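Local coordinates for histidine--tRNA ligase (Staphylococcus aureus, PDB 1QE0), which joins L-histidine to its cognate tRNA, tRNA(His), in an ATP-dependent reaction that releases AMP and diphosphate, working as a homodimeric class II synthetase, at residues I150-S153 / H158-L161; A141-M146 / T265-M270; R20-Q25 / E311-A316. All coordinates share one frame; numbering follows the deposited sequence.

Contact 1. Residues I150-S153 / H158-L161; sequences IYQS and HLKL
The phenol ring of Tyr151 has CG2 of Ile150 over one face, 4.2 Å above the plane and displaced toward the rim, and it turns its far end away from Leu159, which it meets through CB. This is an alpha-beta unit, a helix joined by a short loop to the next strand with the two packed on each other: the C-terminal part of helix 137-153 packs against the beginning of strand 159-165 in the catalytic core of the class II synthetase. One leucine methyl carries the contact. CD2 of Leu159 lies 3.9 Å from CB of Tyr151, so the base of the aromatic residue is touched and its ring remains available to the sheet. The first torsion of Tyr151 explains this: CG is anti to the carbonyl carbon (chi1 -68°), which leads the ring off toward Leu269, Leu283, Cys284 and Leu308. A tyrosine suits such a place because its long flat side chain can span several strands from one helical position. Leu159 points at the helix and also packs on Leu269, Leu283 and Met271, so this branched aliphatic residue fills the angle between helix and sheet. No hydrogen bond joins the two segments, and the contact is small and purely apolar. Gln152, on the exposed side of the helix, contributes only the aliphatic part of its chain, laying its CG 4.3 Å from the same CD2 of Leu159.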
loop_
_atom_site.group_PDB
_atom_site.type_symbol
_atom_site.label_atom_id
_atom_site.label_comp_id
_atom_site.label_asym_id
_atom_site.label_seq_id
_atom_site.Cartn_x
_atom_site.Cartn_y
_atom_site.Cartn_z
ATOM N N ILE A 150 -13.589 5.711 -7.177
ATOM C CA ILE A 150 -12.183 5.305 -7.321
ATOM C C ILE A 150 -11.653 5.584 -8.719
ATOM O O ILE A 150 -10.747 6.412 -8.896
ATOM C CB ILE A 150 -11.977 3.808 -6.968
ATOM C CG1 ILE A 150 -12.039 3.640 -5.453
ATOM C CG2 ILE A 150 -10.655 3.285 -7.523
ATOM C CD1 ILE A 150 -12.291 2.220 -5.010
ATOM N N TYR A 151 -12.271 4.935 -9.706
ATOM C CA TYR A 151 -11.877 5.059 -11.095
ATOM C C TYR A 151 -12.046 6.452 -11.658
ATOM O O TYR A 151 -11.196 6.923 -12.415
ATOM C CB TYR A 151 -12.620 4.056 -11.935
ATOM C CG TYR A 151 -12.198 2.675 -11.626
ATOM C CD1 TYR A 151 -11.066 2.145 -12.197
ATOM C CD2 TYR A 151 -12.921 1.896 -10.779
ATOM C CE1 TYR A 151 -10.662 0.854 -11.932
ATOM C CE2 TYR A 151 -12.535 0.595 -10.499
ATOM C CZ TYR A 151 -11.405 0.080 -11.084
ATOM O OH TYR A 151 -11.036 -1.222 -10.835
ATOM N N GLN A 152 -13.116 7.140 -11.296
ATOM C CA GLN A 152 -13.269 8.488 -11.812
ATOM C C GLN A 152 -12.244 9.421 -11.201
ATOM O O GLN A 152 -11.862 10.398 -11.812
ATOM C CB GLN A 152 -14.665 9.031 -11.547
ATOM C CG GLN A 152 -15.792 8.275 -12.257
ATOM C CD GLN A 152 -17.101 9.033 -12.195
ATOM O OE1 GLN A 152 -17.516 9.487 -11.122
ATOM N NE2 GLN A 152 -17.752 9.197 -13.341
ATOM N N SER A 153 -11.733 9.102 -10.025
ATOM C CA SER A 153 -10.783 10.002 -9.410
ATOM C C SER A 153 -9.481 10.049 -10.204
ATOM O O SER A 153 -8.689 10.984 -10.079
ATOM C CB SER A 153 -10.547 9.642 -7.924
ATOM O OG SER A 153 -9.896 8.395 -7.711
ATOM N N HIS A 158 -14.391 6.125 -19.919
ATOM C CA HIS A 158 -15.382 5.345 -20.663
ATOM C C HIS A 158 -15.841 4.142 -19.860
ATOM O O HIS A 158 -15.859 2.997 -20.329
ATOM C CB HIS A 158 -14.883 5.030 -22.090
ATOM C CG HIS A 158 -14.826 6.245 -22.979
ATOM N ND1 HIS A 158 -15.377 7.464 -22.624
ATOM C CD2 HIS A 158 -14.317 6.426 -24.224
ATOM C CE1 HIS A 158 -15.216 8.334 -23.605
ATOM N NE2 HIS A 158 -14.578 7.724 -24.587
ATOM N N LEU A 159 -16.185 4.452 -18.609
ATOM C CA LEU A 159 -16.648 3.482 -17.616
ATOM C C LEU A 159 -18.101 3.130 -17.856
ATOM O O LEU A 159 -18.850 3.916 -18.430
ATOM C CB LEU A 159 -16.483 4.044 -16.194
ATOM C CG LEU A 159 -15.126 3.887 -15.521
ATOM C CD1 LEU A 159 -14.181 3.160 -16.454
ATOM C CD2 LEU A 159 -14.607 5.251 -15.121
ATOM N N LYS A 160 -18.511 1.984 -17.340
ATOM C CA LYS A 160 -19.865 1.512 -17.531
ATOM C C LYS A 160 -20.171 0.494 -16.441
ATOM O O LYS A 160 -19.619 -0.611 -16.427
ATOM C CB LYS A 160 -19.942 0.961 -18.961
ATOM C CG LYS A 160 -20.689 -0.310 -19.250
ATOM C CD LYS A 160 -20.070 -0.876 -20.527
ATOM C CE LYS A 160 -20.964 -0.808 -21.763
ATOM N NZ LYS A 160 -21.180 0.546 -22.353
ATOM N N LEU A 161 -20.944 0.954 -15.458
ATOM C CA LEU A 161 -21.343 0.155 -14.295
ATOM C C LEU A 161 -22.515 -0.740 -14.671
ATOM O O LEU A 161 -23.516 -0.281 -15.175
ATOM C CB LEU A 161 -21.688 1.082 -13.107
ATOM C CG LEU A 161 -22.186 0.652 -11.714
ATOM C CD1 LEU A 161 -22.389 -0.828 -11.636
ATOM C CD2 LEU A 161 -21.223 1.088 -10.643
#

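Contact 2. Residues A141-M146 / T265-M270; sequences AEVLAM and TAFELM
Val143 is the first residue of the helical segment to meet the strand: its CG2 comes obliquely to the ring of Phe267, 4.4 Å from CE1. A valine suits the place, since its methyls stay close to the helix backbone and reach the ring without a long side chain. Leu144 follows and does most of the work. Its CD2 rests over one face of the Phe267 ring in a CH-pi contact, 3.4 Å from the ring centroid and 20° off the ring normal, slightly toward the side of CG and CD1. The two side chains slide past each other in opposite directions, the leucine reaching out from the helix while the ring passes back beneath the methyl. The ring owes this position to a first torsion of 75°, which sets CG between the backbone N and the carbonyl carbon. The other leucine methyl, CD1, lies 4.3 Å from CG2 of Thr265; the threonine thus offers its methyl to the core while its OG1 is hydrogen-bonded to Asp140. The axes of 141-146 and 265-270 run almost parallel, 9° apart and 10.6 Å from each other at closest approach, the layered arrangement of a helix lying along the catalytic sheet. Val238 of helix 231-245 packs on both Leu144 and Thr265, and strand 159-165, paired antiparallel with strand 265-272, brings Leu161 and Ile163 to Phe267.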
loop_
_atom_site.group_PDB
_atom_site.type_symbol
_atom_site.label_atom_id
_atom_site.label_comp_id
_atom_site.label_asym_id
_atom_site.label_seq_id
_atom_site.Cartn_x
_atom_site.Cartn_y
_atom_site.Cartn_z
ATOM N N ALA A 141 -25.393 1.112 -2.097
ATOM C CA ALA A 141 -25.191 2.348 -2.839
ATOM C C ALA A 141 -23.827 2.952 -2.483
ATOM O O ALA A 141 -23.082 3.339 -3.381
ATOM C CB ALA A 141 -26.311 3.343 -2.577
ATOM N N GLU A 142 -23.463 2.954 -1.199
ATOM C CA GLU A 142 -22.169 3.518 -0.790
ATOM C C GLU A 142 -20.988 2.822 -1.453
ATOM O O GLU A 142 -20.026 3.508 -1.857
ATOM C CB GLU A 142 -21.970 3.457 0.719
ATOM C CG GLU A 142 -20.602 3.930 1.156
ATOM C CD GLU A 142 -20.338 3.640 2.612
ATOM O OE1 GLU A 142 -19.788 2.551 2.894
ATOM O OE2 GLU A 142 -20.675 4.493 3.466
ATOM N N VAL A 143 -21.043 1.484 -1.560
ATOM C CA VAL A 143 -19.946 0.798 -2.193
ATOM C C VAL A 143 -19.960 0.966 -3.685
ATOM O O VAL A 143 -18.893 0.956 -4.297
ATOM C CB VAL A 143 -19.792 -0.672 -1.824
ATOM C CG1 VAL A 143 -20.276 -0.956 -0.414
ATOM C CG2 VAL A 143 -20.377 -1.551 -2.851
ATOM N N LEU A 144 -21.142 1.182 -4.280
ATOM C CA LEU A 144 -21.228 1.369 -5.752
ATOM C C LEU A 144 -20.799 2.761 -6.150
ATOM O O LEU A 144 -20.164 2.942 -7.174
ATOM C CB LEU A 144 -22.620 1.119 -6.302
ATOM C CG LEU A 144 -23.089 -0.324 -6.223
ATOM C CD1 LEU A 144 -24.559 -0.344 -6.557
ATOM C CD2 LEU A 144 -22.299 -1.219 -7.129
ATOM N N ALA A 145 -21.168 3.746 -5.351
ATOM C CA ALA A 145 -20.777 5.113 -5.599
ATOM C C ALA A 145 -19.242 5.171 -5.464
ATOM O O ALA A 145 -18.561 5.892 -6.212
ATOM C CB ALA A 145 -21.425 5.999 -4.582
ATOM N N MET A 146 -18.702 4.379 -4.528
ATOM C CA MET A 146 -17.258 4.311 -4.273
ATOM C C MET A 146 -16.491 3.693 -5.455
ATOM O O MET A 146 -15.524 4.290 -5.949
ATOM C CB MET A 146 -16.980 3.498 -2.991
ATOM C CG MET A 146 -15.504 3.335 -2.643
ATOM S SD MET A 146 -15.209 1.956 -1.506
ATOM C CE MET A 146 -15.702 2.649 -0.046
ATOM N N THR A 265 -27.314 -7.443 -4.600
ATOM C CA THR A 265 -26.499 -6.729 -5.562
ATOM C C THR A 265 -25.249 -7.386 -6.080
ATOM O O THR A 265 -24.451 -7.924 -5.316
ATOM C CB THR A 265 -26.186 -5.370 -5.070
ATOM O OG1 THR A 265 -27.431 -4.753 -4.784
ATOM C CG2 THR A 265 -25.477 -4.553 -6.143
ATOM N N ALA A 266 -25.123 -7.374 -7.399
ATOM C CA ALA A 266 -23.982 -7.943 -8.082
ATOM C C ALA A 266 -23.666 -6.860 -9.091
ATOM O O ALA A 266 -24.578 -6.207 -9.586
ATOM C CB ALA A 266 -24.364 -9.222 -8.769
ATOM N N PHE A 267 -22.383 -6.568 -9.280
ATOM C CA PHE A 267 -22.001 -5.541 -10.216
ATOM C C PHE A 267 -20.630 -5.783 -10.812
ATOM O O PHE A 267 -19.870 -6.637 -10.341
ATOM C CB PHE A 267 -22.091 -4.151 -9.584
ATOM C CG PHE A 267 -20.979 -3.844 -8.636
ATOM C CD1 PHE A 267 -21.043 -4.267 -7.310
ATOM C CD2 PHE A 267 -19.830 -3.178 -9.086
ATOM C CE1 PHE A 267 -19.983 -4.039 -6.440
ATOM C CE2 PHE A 267 -18.753 -2.940 -8.221
ATOM C CZ PHE A 267 -18.833 -3.376 -6.902
ATOM N N GLU A 268 -20.338 -5.013 -11.858
ATOM C CA GLU A 268 -19.092 -5.089 -12.576
ATOM C C GLU A 268 -18.930 -3.723 -13.177
ATOM O O GLU A 268 -19.916 -3.157 -13.643
ATOM C CB GLU A 268 -19.221 -6.115 -13.663
ATOM C CG GLU A 268 -18.214 -7.186 -13.482
ATOM C CD GLU A 268 -18.359 -8.311 -14.471
ATOM O OE1 GLU A 268 -18.201 -9.476 -14.037
ATOM O OE2 GLU A 268 -18.612 -8.038 -15.671
ATOM N N LEU A 269 -17.741 -3.131 -13.040
ATOM C CA LEU A 269 -17.472 -1.807 -13.597
ATOM C C LEU A 269 -16.724 -2.141 -14.854
ATOM O O LEU A 269 -15.838 -3.012 -14.844
ATOM C CB LEU A 269 -16.555 -0.974 -12.701
ATOM C CG LEU A 269 -16.778 0.548 -12.713
ATOM C CD1 LEU A 269 -15.660 1.277 -12.084
ATOM C CD2 LEU A 269 -16.935 1.060 -14.081
ATOM N N MET A 270 -17.101 -1.521 -15.962
ATOM C CA MET A 270 -16.383 -1.829 -17.175
ATOM C C MET A 270 -15.925 -0.637 -17.980
ATOM O O MET A 270 -16.415 0.485 -17.831
ATOM C CB MET A 270 -17.099 -2.890 -18.030
ATOM C CG MET A 270 -18.434 -3.376 -17.495
ATOM S SD MET A 270 -18.867 -4.972 -18.186
ATOM C CE MET A 270 -17.578 -5.950 -17.508
#

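Contact 3. Residues R20-Q25 / E311-A316; sequences RYIENQ and ERLLLA
Ile22 projects from its helix onto two successive leucines, Leu313 and Leu314, and overlaps both with different branches. Its CG2 meets CD2 of Leu313 at 3.9 Å, the two side chains reaching toward each other tip to tip. The other branch carries CD1 to Leu314, whose side chain it crosses at a slant; CD1 of Ile22 is modelled 3.6 Å from CD2 of Leu314, and its still shorter separation from the other leucine methyl is doubtful. The branching of isoleucine explains the division. With CG1 anti to the carbonyl carbon (chi1 -74°), CG2 is left anti to the backbone N, and the two arms part toward neighbouring positions on the opposing helix. Leu313 answers with CG anti to its own backbone N (chi1 169°), which extends its methyls toward Ile22. Leu314 leaves its helix at a more oblique angle, but the end of its side chain turns in to the contact. The backbones stay well apart: CA of Ile22 and CA of Leu314 are separated by 8.4 Å. No hydrogen bond joins segments 20-25 and 311-316; they meet through apolar side chains. Isoleucine and leucine suit this, as their side chains bring no polar group to satisfy; the main-chain groups bond within each helix, as in Asn24 N to Arg20 O at 2.9 Å. In sequence, Glu311 and Arg312 with the following leucines match the start of the class II motif 3 helix. Trp19, about one turn before Ile22 on helix 13-33, packs on Leu314, and Leu156 covers part of Leu313. Helix 13-33 also reaches the dimer interface, where Arg20 and Glu23 form salt bridges with Glu37 and Arg39 of the second subunit, whereas helix 310-319 directly follows strand 302-309 of the catalytic sheet.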
loop_
_atom_site.group_PDB
_atom_site.type_symbol
_atom_site.label_atom_id
_atom_site.label_comp_id
_atom_site.label_asym_id
_atom_site.label_seq_id
_atom_site.Cartn_x
_atom_site.Cartn_y
_atom_site.Cartn_z
ATOM N N ARG A 20 2.762 3.816 -6.175
ATOM C CA ARG A 20 2.628 4.591 -4.946
ATOM C C ARG A 20 1.633 5.709 -5.079
ATOM O O ARG A 20 0.952 6.047 -4.118
ATOM C CB ARG A 20 3.953 5.143 -4.473
ATOM C CG ARG A 20 4.950 4.055 -4.168
ATOM C CD ARG A 20 6.083 4.632 -3.392
ATOM N NE ARG A 20 6.680 5.755 -4.100
ATOM C CZ ARG A 20 7.793 5.637 -4.794
ATOM N NH1 ARG A 20 8.311 6.668 -5.427
ATOM N NH2 ARG A 20 8.400 4.472 -4.827
ATOM N N TYR A 21 1.551 6.301 -6.261
ATOM C CA TYR A 21 0.576 7.362 -6.483
ATOM C C TYR A 21 -0.856 6.807 -6.328
ATOM O O TYR A 21 -1.707 7.388 -5.621
ATOM C CB TYR A 21 0.765 7.943 -7.877
ATOM C CG TYR A 21 -0.228 9.001 -8.181
ATOM C CD1 TYR A 21 -1.423 8.690 -8.816
ATOM C CD2 TYR A 21 0.016 10.314 -7.847
ATOM C CE1 TYR A 21 -2.337 9.646 -9.117
ATOM C CE2 TYR A 21 -0.924 11.304 -8.150
ATOM C CZ TYR A 21 -2.089 10.948 -8.792
ATOM O OH TYR A 21 -3.008 11.888 -9.157
ATOM N N ILE A 22 -1.108 5.704 -7.027
ATOM C CA ILE A 22 -2.383 5.026 -6.990
ATOM C C ILE A 22 -2.686 4.537 -5.563
ATOM O O ILE A 22 -3.728 4.861 -5.002
ATOM C CB ILE A 22 -2.371 3.875 -7.985
ATOM C CG1 ILE A 22 -2.483 4.455 -9.386
ATOM C CG2 ILE A 22 -3.492 2.895 -7.694
ATOM C CD1 ILE A 22 -2.225 3.462 -10.484
ATOM N N GLU A 23 -1.763 3.784 -4.982
ATOM C CA GLU A 23 -1.938 3.283 -3.632
ATOM C C GLU A 23 -2.258 4.394 -2.659
ATOM O O GLU A 23 -3.175 4.244 -1.853
ATOM C CB GLU A 23 -0.696 2.547 -3.144
ATOM C CG GLU A 23 -0.397 1.345 -3.969
ATOM C CD GLU A 23 0.964 0.739 -3.691
ATOM O OE1 GLU A 23 1.846 1.407 -3.089
ATOM O OE2 GLU A 23 1.140 -0.436 -4.090
ATOM N N ASN A 24 -1.545 5.513 -2.739
ATOM C CA ASN A 24 -1.789 6.620 -1.815
ATOM C C ASN A 24 -3.144 7.257 -2.033
ATOM O O ASN A 24 -3.850 7.594 -1.083
ATOM C CB ASN A 24 -0.691 7.683 -1.867
ATOM C CG ASN A 24 -0.953 8.857 -0.889
ATOM O OD1 ASN A 24 -1.227 9.986 -1.305
ATOM N ND2 ASN A 24 -0.838 8.590 0.413
ATOM N N GLN A 25 -3.535 7.386 -3.288
ATOM C CA GLN A 25 -4.832 7.969 -3.607
ATOM C C GLN A 25 -6.000 7.111 -3.082
ATOM O O GLN A 25 -7.045 7.649 -2.691
ATOM C CB GLN A 25 -4.943 8.183 -5.110
ATOM C CG GLN A 25 -6.286 8.634 -5.529
ATOM C CD GLN A 25 -6.222 9.525 -6.715
ATOM O OE1 GLN A 25 -5.299 10.310 -6.859
ATOM N NE2 GLN A 25 -7.229 9.451 -7.559
ATOM N N GLU A 311 -2.855 -3.535 -11.375
ATOM C CA GLU A 311 -2.247 -3.665 -12.675
ATOM C C GLU A 311 -3.193 -3.223 -13.764
ATOM O O GLU A 311 -2.848 -2.349 -14.558
ATOM C CB GLU A 311 -1.741 -5.063 -12.887
ATOM C CG GLU A 311 -0.482 -5.285 -12.075
ATOM C CD GLU A 311 -0.598 -6.424 -11.101
ATOM O OE1 GLU A 311 0.422 -7.102 -10.876
ATOM O OE2 GLU A 311 -1.699 -6.648 -10.574
ATOM N N ARG A 312 -4.418 -3.738 -13.730
ATOM C CA ARG A 312 -5.426 -3.374 -14.714
ATOM C C ARG A 312 -5.734 -1.874 -14.680
ATOM O O ARG A 312 -5.849 -1.245 -15.738
ATOM C CB ARG A 312 -6.711 -4.151 -14.495
ATOM C CG ARG A 312 -6.608 -5.603 -14.789
ATOM C CD ARG A 312 -7.985 -6.205 -14.870
ATOM N NE ARG A 312 -7.940 -7.586 -15.339
ATOM C CZ ARG A 312 -8.792 -8.098 -16.226
ATOM N NH1 ARG A 312 -9.758 -7.338 -16.727
ATOM N NH2 ARG A 312 -8.649 -9.354 -16.650
ATOM N N LEU A 313 -5.882 -1.297 -13.483
ATOM C CA LEU A 313 -6.171 0.131 -13.358
ATOM C C LEU A 313 -5.082 0.904 -14.079
ATOM O O LEU A 313 -5.367 1.780 -14.910
ATOM C CB LEU A 313 -6.236 0.526 -11.891
ATOM C CG LEU A 313 -6.280 2.000 -11.532
ATOM C CD1 LEU A 313 -7.369 2.699 -12.284
ATOM C CD2 LEU A 313 -6.492 2.149 -10.042
ATOM N N LEU A 314 -3.835 0.509 -13.812
ATOM C CA LEU A 314 -2.657 1.102 -14.439
ATOM C C LEU A 314 -2.793 1.042 -15.975
ATOM O O LEU A 314 -2.693 2.059 -16.660
ATOM C CB LEU A 314 -1.399 0.353 -13.991
ATOM C CG LEU A 314 -0.381 1.091 -13.100
ATOM C CD1 LEU A 314 -0.645 2.568 -13.084
ATOM C CD2 LEU A 314 -0.383 0.562 -11.691
ATOM N N LEU A 315 -3.117 -0.134 -16.500
ATOM C CA LEU A 315 -3.267 -0.335 -17.945
ATOM C C LEU A 315 -4.420 0.480 -18.540
ATOM O O LEU A 315 -4.351 0.915 -19.690
ATOM C CB LEU A 315 -3.490 -1.818 -18.223
ATOM C CG LEU A 315 -3.040 -2.434 -19.542
ATOM C CD1 LEU A 315 -4.233 -3.151 -20.138
ATOM C CD2 LEU A 315 -2.464 -1.392 -20.505
ATOM N N ALA A 316 -5.478 0.676 -17.752
ATOM C CA ALA A 316 -6.646 1.442 -18.173
ATOM C C ALA A 316 -6.197 2.854 -18.412
ATOM O O ALA A 316 -6.567 3.455 -19.423
ATOM C CB ALA A 316 -7.706 1.428 -17.092
#

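How the contacts relate
Helix 137-153 ties contact 1 to contact 2: it supplies one segment of each, and their centres are 10 Å apart. Their strands are antiparallel neighbours, with a probable hydrogen bond of 2.7 Å from Met270 N to Lys160 O. Contact 3, its centre 13 Å from that of contact 1, meets contact 1 near the C-terminal part of helix 137-153, through a probable hydrogen bond of 2.9 Å between Ser153 OG and Gln25 NE2 and through Tyr151 against Leu313. Contacts 2 and 3 do not touch, their nearest atoms being about 8 Å apart. All three belong to the catalytic domain, whose largely antiparallel sheet bears the active site in class II synthetases; the structure is of the apo enzyme.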